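Local coordinates for protein botulinum neurotoxin type G (Clostridium botulinum, PDB 3MPP) that mediates adherence of the neurotoxin to the host cell surface, so that its metalloprotease light chain can be translocated into the cytosol, at residues E215-Q220 / E357-N362; Y241-G246 / A264-F269. The protein carries 4 engineered substitutions. All coordinates share one frame; numbering follows the deposited sequence.

Interaction 1. Residues E215-Q220 / E357-N362. Engineered in segment 215-220: Glu215 (natural residue Ser), Arg216 (natural residue Leu), Lys218 (natural residue Trp).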
loop_
_atom_site.group_PDB
_atom_site.type_symbol
_atom_site.label_atom_id
_atom_site.label_comp_id
_atom_site.label_asym_id
_atom_site.label_seq_id
_atom_site.Cartn_x
_atom_site.Cartn_y
_atom_site.Cartn_z
ATOM N N GLU A 215 -3.479 16.288 7.219
ATOM C CA GLU A 215 -2.290 16.932 6.684
ATOM C C GLU A 215 -1.055 16.067 6.901
ATOM O O GLU A 215 -0.233 15.917 6.003
ATOM C CB GLU A 215 -2.109 18.332 7.280
ATOM C CG GLU A 215 -3.283 19.269 6.995
ATOM C CD GLU A 215 -3.693 19.273 5.527
ATOM O OE1 GLU A 215 -2.800 19.315 4.651
ATOM O OE2 GLU A 215 -4.913 19.238 5.249
ATOM N N ARG A 216 -0.933 15.486 8.089
ATOM C CA ARG A 216 0.199 14.610 8.376
ATOM C C ARG A 216 0.185 13.393 7.456
ATOM O O ARG A 216 1.230 12.832 7.130
ATOM C CB ARG A 216 0.189 14.178 9.841
ATOM C CG ARG A 216 1.554 13.786 10.373
ATOM C CD ARG A 216 1.599 13.902 11.885
ATOM N NE ARG A 216 1.152 15.218 12.344
ATOM C CZ ARG A 216 1.927 16.300 12.397
ATOM N NH1 ARG A 216 3.197 16.232 12.015
ATOM N NH2 ARG A 216 1.433 17.452 12.828
ATOM N N TYR A 217 -1.009 12.997 7.035
ATOM C CA TYR A 217 -1.160 11.886 6.107
ATOM C C TYR A 217 -0.605 12.262 4.736
ATOM O O TYR A 217 0.198 11.528 4.156
ATOM C CB TYR A 217 -2.631 11.497 5.992
ATOM C CG TYR A 217 -2.914 10.456 4.931
ATOM C CD1 TYR A 217 -2.508 9.142 5.096
ATOM C CD2 TYR A 217 -3.596 10.788 3.770
ATOM C CE1 TYR A 217 -2.771 8.185 4.124
ATOM C CE2 TYR A 217 -3.864 9.840 2.800
ATOM C CZ TYR A 217 -3.453 8.541 2.988
ATOM O OH TYR A 217 -3.718 7.595 2.023
ATOM N N LYS A 218 -1.031 13.413 4.223
ATOM C CA LYS A 218 -0.582 13.859 2.911
ATOM C C LYS A 218 0.934 14.009 2.893
ATOM O O LYS A 218 1.594 13.627 1.926
ATOM C CB LYS A 218 -1.280 15.159 2.501
ATOM C CG LYS A 218 -2.786 15.012 2.367
ATOM C CD LYS A 218 -3.428 16.179 1.627
ATOM C CE LYS A 218 -3.690 17.351 2.554
ATOM N NZ LYS A 218 -4.548 18.390 1.917
ATOM N N ILE A 219 1.481 14.552 3.972
ATOM C CA ILE A 219 2.925 14.680 4.119
ATOM C C ILE A 219 3.622 13.317 4.142
ATOM O O ILE A 219 4.613 13.111 3.442
ATOM C CB ILE A 219 3.307 15.474 5.389
ATOM C CG1 ILE A 219 3.347 16.981 5.100
ATOM C CG2 ILE A 219 4.663 15.028 5.912
ATOM C CD1 ILE A 219 1.996 17.614 4.820
ATOM N N GLN A 220 3.106 12.388 4.943
ATOM C CA GLN A 220 3.749 11.082 5.069
ATOM C C GLN A 220 3.577 10.202 3.830
ATOM O O GLN A 220 4.155 9.116 3.751
ATOM C CB GLN A 220 3.281 10.353 6.335
ATOM C CG GLN A 220 3.824 10.972 7.628
ATOM C CD GLN A 220 3.370 10.238 8.880
ATOM O OE1 GLN A 220 2.420 9.452 8.849
ATOM N NE2 GLN A 220 4.047 10.499 9.995
ATOM N N GLU A 357 -4.819 12.426 -7.302
ATOM C CA GLU A 357 -4.937 11.443 -6.217
ATOM C C GLU A 357 -3.560 11.005 -5.701
ATOM O O GLU A 357 -3.263 9.822 -5.599
ATOM C CB GLU A 357 -5.832 10.242 -6.600
ATOM C CG GLU A 357 -5.358 9.383 -7.778
ATOM C CD GLU A 357 -6.279 8.192 -8.049
ATOM O OE1 GLU A 357 -7.145 7.880 -7.199
ATOM O OE2 GLU A 357 -6.138 7.559 -9.116
ATOM N N LYS A 358 -2.741 11.989 -5.345
ATOM C CA LYS A 358 -1.315 11.773 -5.105
ATOM C C LYS A 358 -0.962 10.999 -3.829
ATOM O O LYS A 358 0.188 10.608 -3.642
ATOM C CB LYS A 358 -0.568 13.111 -5.159
ATOM C CG LYS A 358 -0.524 13.697 -6.567
ATOM C CD LYS A 358 -0.000 15.137 -6.564
ATOM C CE LYS A 358 -0.037 15.727 -7.970
ATOM N NZ LYS A 358 0.840 16.930 -8.106
ATOM N N THR A 359 -1.946 10.764 -2.969
ATOM C CA THR A 359 -1.731 9.948 -1.778
ATOM C C THR A 359 -2.018 8.475 -2.048
ATOM O O THR A 359 -1.759 7.622 -1.202
ATOM C CB THR A 359 -2.604 10.408 -0.613
ATOM O OG1 THR A 359 -3.980 10.126 -0.905
ATOM C CG2 THR A 359 -2.422 11.904 -0.391
ATOM N N THR A 360 -2.552 8.173 -3.227
ATOM C CA THR A 360 -2.874 6.792 -3.573
ATOM C C THR A 360 -1.686 6.117 -4.247
ATOM O O THR A 360 -0.661 6.752 -4.504
ATOM C CB THR A 360 -4.123 6.699 -4.491
ATOM O OG1 THR A 360 -3.795 7.136 -5.814
ATOM C CG2 THR A 360 -5.251 7.565 -3.937
ATOM N N TYR A 361 -1.830 4.834 -4.559
ATOM C CA TYR A 361 -0.749 4.108 -5.204
ATOM C C TYR A 361 -0.950 4.001 -6.726
ATOM O O TYR A 361 -0.263 3.244 -7.386
ATOM C CB TYR A 361 -0.614 2.721 -4.575
ATOM C CG TYR A 361 -0.428 2.765 -3.067
ATOM C CD1 TYR A 361 0.198 3.857 -2.451
ATOM C CD2 TYR A 361 -0.837 1.707 -2.270
ATOM C CE1 TYR A 361 0.385 3.899 -1.050
ATOM C CE2 TYR A 361 -0.660 1.734 -0.884
ATOM C CZ TYR A 361 -0.048 2.830 -0.282
ATOM O OH TYR A 361 0.125 2.838 1.088
ATOM N N ASN A 362 -1.893 4.768 -7.264
ATOM C CA ASN A 362 -2.139 4.792 -8.699
ATOM C C ASN A 362 -1.156 5.673 -9.469
ATOM O O ASN A 362 -0.576 6.599 -8.926
ATOM C CB ASN A 362 -3.554 5.289 -8.968
ATOM C CG ASN A 362 -4.603 4.386 -8.362
ATOM O OD1 ASN A 362 -4.787 3.246 -8.800
ATOM N ND2 ASN A 362 -5.281 4.879 -7.330
HETATM O O HOH W 1 -5.148 7.782 -0.076
#

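Interaction 2. Residues Y241-G246 / A264-F269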
loop_
_atom_site.group_PDB
_atom_site.type_symbol
_atom_site.label_atom_id
_atom_site.label_comp_id
_atom_site.label_asym_id
_atom_site.label_seq_id
_atom_site.Cartn_x
_atom_site.Cartn_y
_atom_site.Cartn_z
ATOM N N TYR A 241 2.643 -7.533 -12.267
ATOM C CA TYR A 241 1.335 -7.685 -12.902
ATOM C C TYR A 241 0.633 -6.327 -12.855
ATOM O O TYR A 241 1.051 -5.423 -12.126
ATOM C CB TYR A 241 0.530 -8.795 -12.196
ATOM C CG TYR A 241 1.246 -10.122 -12.293
ATOM C CD1 TYR A 241 1.168 -10.883 -13.455
ATOM C CD2 TYR A 241 2.040 -10.591 -11.249
ATOM C CE1 TYR A 241 1.853 -12.098 -13.579
ATOM C CE2 TYR A 241 2.733 -11.804 -11.360
ATOM C CZ TYR A 241 2.623 -12.548 -12.527
ATOM O OH TYR A 241 3.284 -13.738 -12.645
ATOM N N LEU A 242 -0.419 -6.171 -13.643
ATOM C CA LEU A 242 -0.983 -4.855 -13.866
ATOM C C LEU A 242 -2.398 -4.790 -13.324
ATOM O O LEU A 242 -3.202 -5.712 -13.505
ATOM C CB LEU A 242 -0.930 -4.506 -15.362
ATOM C CG LEU A 242 -1.125 -3.057 -15.832
ATOM C CD1 LEU A 242 -0.151 -2.076 -15.148
ATOM C CD2 LEU A 242 -1.008 -2.964 -17.358
ATOM N N PHE A 243 -2.681 -3.712 -12.607
ATOM C CA PHE A 243 -4.003 -3.499 -12.046
ATOM C C PHE A 243 -4.576 -2.179 -12.564
ATOM O O PHE A 243 -3.875 -1.166 -12.580
ATOM C CB PHE A 243 -3.917 -3.510 -10.515
ATOM C CG PHE A 243 -5.176 -3.083 -9.819
ATOM C CD1 PHE A 243 -6.170 -4.008 -9.518
ATOM C CD2 PHE A 243 -5.354 -1.763 -9.420
ATOM C CE1 PHE A 243 -7.332 -3.618 -8.862
ATOM C CE2 PHE A 243 -6.532 -1.364 -8.758
ATOM C CZ PHE A 243 -7.506 -2.289 -8.475
ATOM N N ASN A 244 -5.843 -2.209 -12.981
ATOM C CA ASN A 244 -6.565 -1.007 -13.418
ATOM C C ASN A 244 -7.583 -0.512 -12.384
ATOM O O ASN A 244 -8.518 -1.228 -12.035
ATOM C CB ASN A 244 -7.261 -1.254 -14.764
ATOM C CG ASN A 244 -7.795 0.018 -15.368
ATOM O OD1 ASN A 244 -8.861 0.477 -14.991
ATOM N ND2 ASN A 244 -7.039 0.607 -16.303
ATOM N N GLN A 245 -7.416 0.726 -11.919
ATOM C CA GLN A 245 -8.303 1.283 -10.903
ATOM C C GLN A 245 -9.756 1.422 -11.380
ATOM O O GLN A 245 -10.672 1.271 -10.591
ATOM C CB GLN A 245 -7.806 2.640 -10.384
ATOM C CG GLN A 245 -8.725 3.224 -9.280
ATOM C CD GLN A 245 -8.330 4.622 -8.848
ATOM O OE1 GLN A 245 -7.716 5.364 -9.604
ATOM N NE2 GLN A 245 -8.662 4.979 -7.610
ATOM N N GLY A 246 -9.965 1.694 -12.664
ATOM C CA GLY A 246 -11.319 1.851 -13.176
ATOM C C GLY A 246 -12.044 0.543 -13.469
ATOM O O GLY A 246 -13.270 0.477 -13.420
ATOM N N ALA A 264 -9.626 -9.874 -19.424
ATOM C CA ALA A 264 -10.245 -11.131 -19.043
ATOM C C ALA A 264 -10.668 -10.996 -17.587
ATOM O O ALA A 264 -10.033 -10.276 -16.823
ATOM C CB ALA A 264 -9.257 -12.291 -19.224
ATOM N N PRO A 265 -11.751 -11.683 -17.191
ATOM C CA PRO A 265 -12.201 -11.582 -15.800
ATOM C C PRO A 265 -11.196 -12.224 -14.844
ATOM O O PRO A 265 -10.704 -13.317 -15.131
ATOM C CB PRO A 265 -13.512 -12.385 -15.781
ATOM C CG PRO A 265 -13.870 -12.623 -17.206
ATOM C CD PRO A 265 -12.604 -12.570 -18.000
ATOM N N ARG A 266 -10.906 -11.562 -13.726
ATOM C CA ARG A 266 -10.057 -12.156 -12.694
ATOM C C ARG A 266 -10.723 -13.417 -12.151
ATOM O O ARG A 266 -11.943 -13.478 -12.001
ATOM C CB ARG A 266 -9.856 -11.187 -11.527
ATOM C CG ARG A 266 -8.991 -9.988 -11.848
ATOM C CD ARG A 266 -8.732 -9.114 -10.608
ATOM N NE ARG A 266 -7.974 -7.939 -11.025
ATOM C CZ ARG A 266 -6.689 -7.975 -11.337
ATOM N NH1 ARG A 266 -6.013 -9.116 -11.222
ATOM N NH2 ARG A 266 -6.084 -6.877 -11.753
ATOM N N THR A 267 -9.921 -14.418 -11.841
ATOM C CA THR A 267 -10.439 -15.588 -11.151
ATOM C C THR A 267 -10.461 -15.246 -9.680
ATOM O O THR A 267 -9.921 -14.218 -9.270
ATOM C CB THR A 267 -9.531 -16.805 -11.362
ATOM O OG1 THR A 267 -8.169 -16.432 -11.089
ATOM C CG2 THR A 267 -9.645 -17.286 -12.805
ATOM N N ASN A 268 -11.063 -16.118 -8.879
ATOM C CA ASN A 268 -11.223 -15.829 -7.469
ATOM C C ASN A 268 -11.065 -17.058 -6.603
ATOM O O ASN A 268 -11.049 -18.188 -7.089
ATOM C CB ASN A 268 -12.599 -15.235 -7.222
ATOM C CG ASN A 268 -13.698 -16.190 -7.586
ATOM O OD1 ASN A 268 -13.892 -17.199 -6.921
ATOM N ND2 ASN A 268 -14.415 -15.892 -8.656
ATOM N N PHE A 269 -10.943 -16.817 -5.310
ATOM C CA PHE A 269 -11.031 -17.886 -4.331
ATOM C C PHE A 269 -11.988 -17.446 -3.241
ATOM O O PHE A 269 -11.918 -16.318 -2.755
ATOM C CB PHE A 269 -9.653 -18.212 -3.727
ATOM C CG PHE A 269 -9.705 -19.335 -2.726
ATOM C CD1 PHE A 269 -9.370 -20.628 -3.094
ATOM C CD2 PHE A 269 -10.156 -19.107 -1.437
ATOM C CE1 PHE A 269 -9.444 -21.675 -2.177
ATOM C CE2 PHE A 269 -10.249 -20.143 -0.520
ATOM C CZ PHE A 269 -9.887 -21.433 -0.888
HETATM O O HOH W 2 -3.378 -8.394 -12.043
HETATM O O HOH W 3 -7.662 -4.494 -13.009
#

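Interaction 1. Residues E215-Q220 / E357-N362
Tyr217 meets Thr359 where helix 210-220, packed against strand 195-204 of the N-terminal subdomain, faces a type I beta turn, Glu357 to Thr360, in a loop of the beta-trefoil subdomain. The two side chains cross at about a right angle, and the tyrosine ring comes obliquely to the threonine, with CE2 of Tyr217 3.7 Å from CB of Thr359. Tyrosine suits the place because its long flat ring spans the gap between helix and turn while its hydroxyl can still bond to a water beyond the ring; CG lies anti to the backbone N (chi1 173°), which lets the ring end approach the loop. Threonine offers both a methyl and a hydroxyl. Water 1, in the plane of the ring at its edge, joins the two hydroxyls, 2.5 Å from OH of Tyr217 and 2.7 Å from OG1 of Thr359. The methyl packs against the helix side, CG2 of Thr359 lying 4.2 Å from CG of Lys218 and about as near the tyrosine ring. Lys218, an engineered residue, then bends at chi3 and leads its amine away to a salt bridge with Glu215, also engineered. Within the turn, Thr360 grips one carbonyl twice: Glu357 O accepts from Thr360 N at 3.0 Å and, in its carbonyl plane, from Thr360 OG1 at 2.7 Å. That same OG1 receives ND2 of Asn362 at 3.1 Å, tilted 22° from the amide plane.

Interaction 2. Residues Y241-G246 / A264-F269
Arg266 reaches from strand 260-270 to the backbone of Leu242 and the ring of Phe243, bringing together two strands of the beta-trefoil subdomain that belong to different sheets. It sits where strand 260-270 is interrupted, and its chain runs extended from CG to NE (chi2 -175°, chi3 -176°), a length that carries the guanidinium across the gap. Only NH2 touches directly: it lies 3.6 Å from O of Leu242, near the guanidinium plane, and 3.6 Å from CD1 of Phe243. NH2 comes to the edge of the phenyl ring, near its plane, rather than over its face, so the contact is not a cation-pi one; the two planes are 28° apart. Phenylalanine suits this spot because its ring packs on Ile423 and meets Phe229 edge to face. Leu242 contributes its carbonyl here, while its branched side chain leads away to Trp420 and Phe422, as a buried aliphatic residue should.

Arginine fits a buried position because its several N-H groups find partners: NE donates to Gln248 O and NH1 to Asn278 O, which together fix the guanidinium's rotation. Two waters complete the bridge. Water 3 accepts from Asn244 N at 2.9 Å and from Arg266 NH2 at 3.1 Å. Water 2, in the guanidinium plane, accepts from Arg266 NH1 at 2.9 Å and donates to Leu242 O at 3.1 Å.

In the fold
The centres of the two interactions lie about 24 Å apart. Along the chain the order is 215-220, 241-246, 264-269 and 357-362, so both halves of interaction 2 fall between the halves of interaction 1. The next regular element after helix 210-220 is strand 239-244, and interaction 1 joins that helix to a later trefoil loop, at the surface between the subdomains; interaction 2 is buried within the C-terminal subdomain. A direct link runs between them, from Gln245 NE2 to Glu357 OE1 at 3.3 Å, probably a hydrogen bond. Both lie away from the inferred ganglioside-binding motif; one contact joins the two subdomains, the other two sheets of the trefoil.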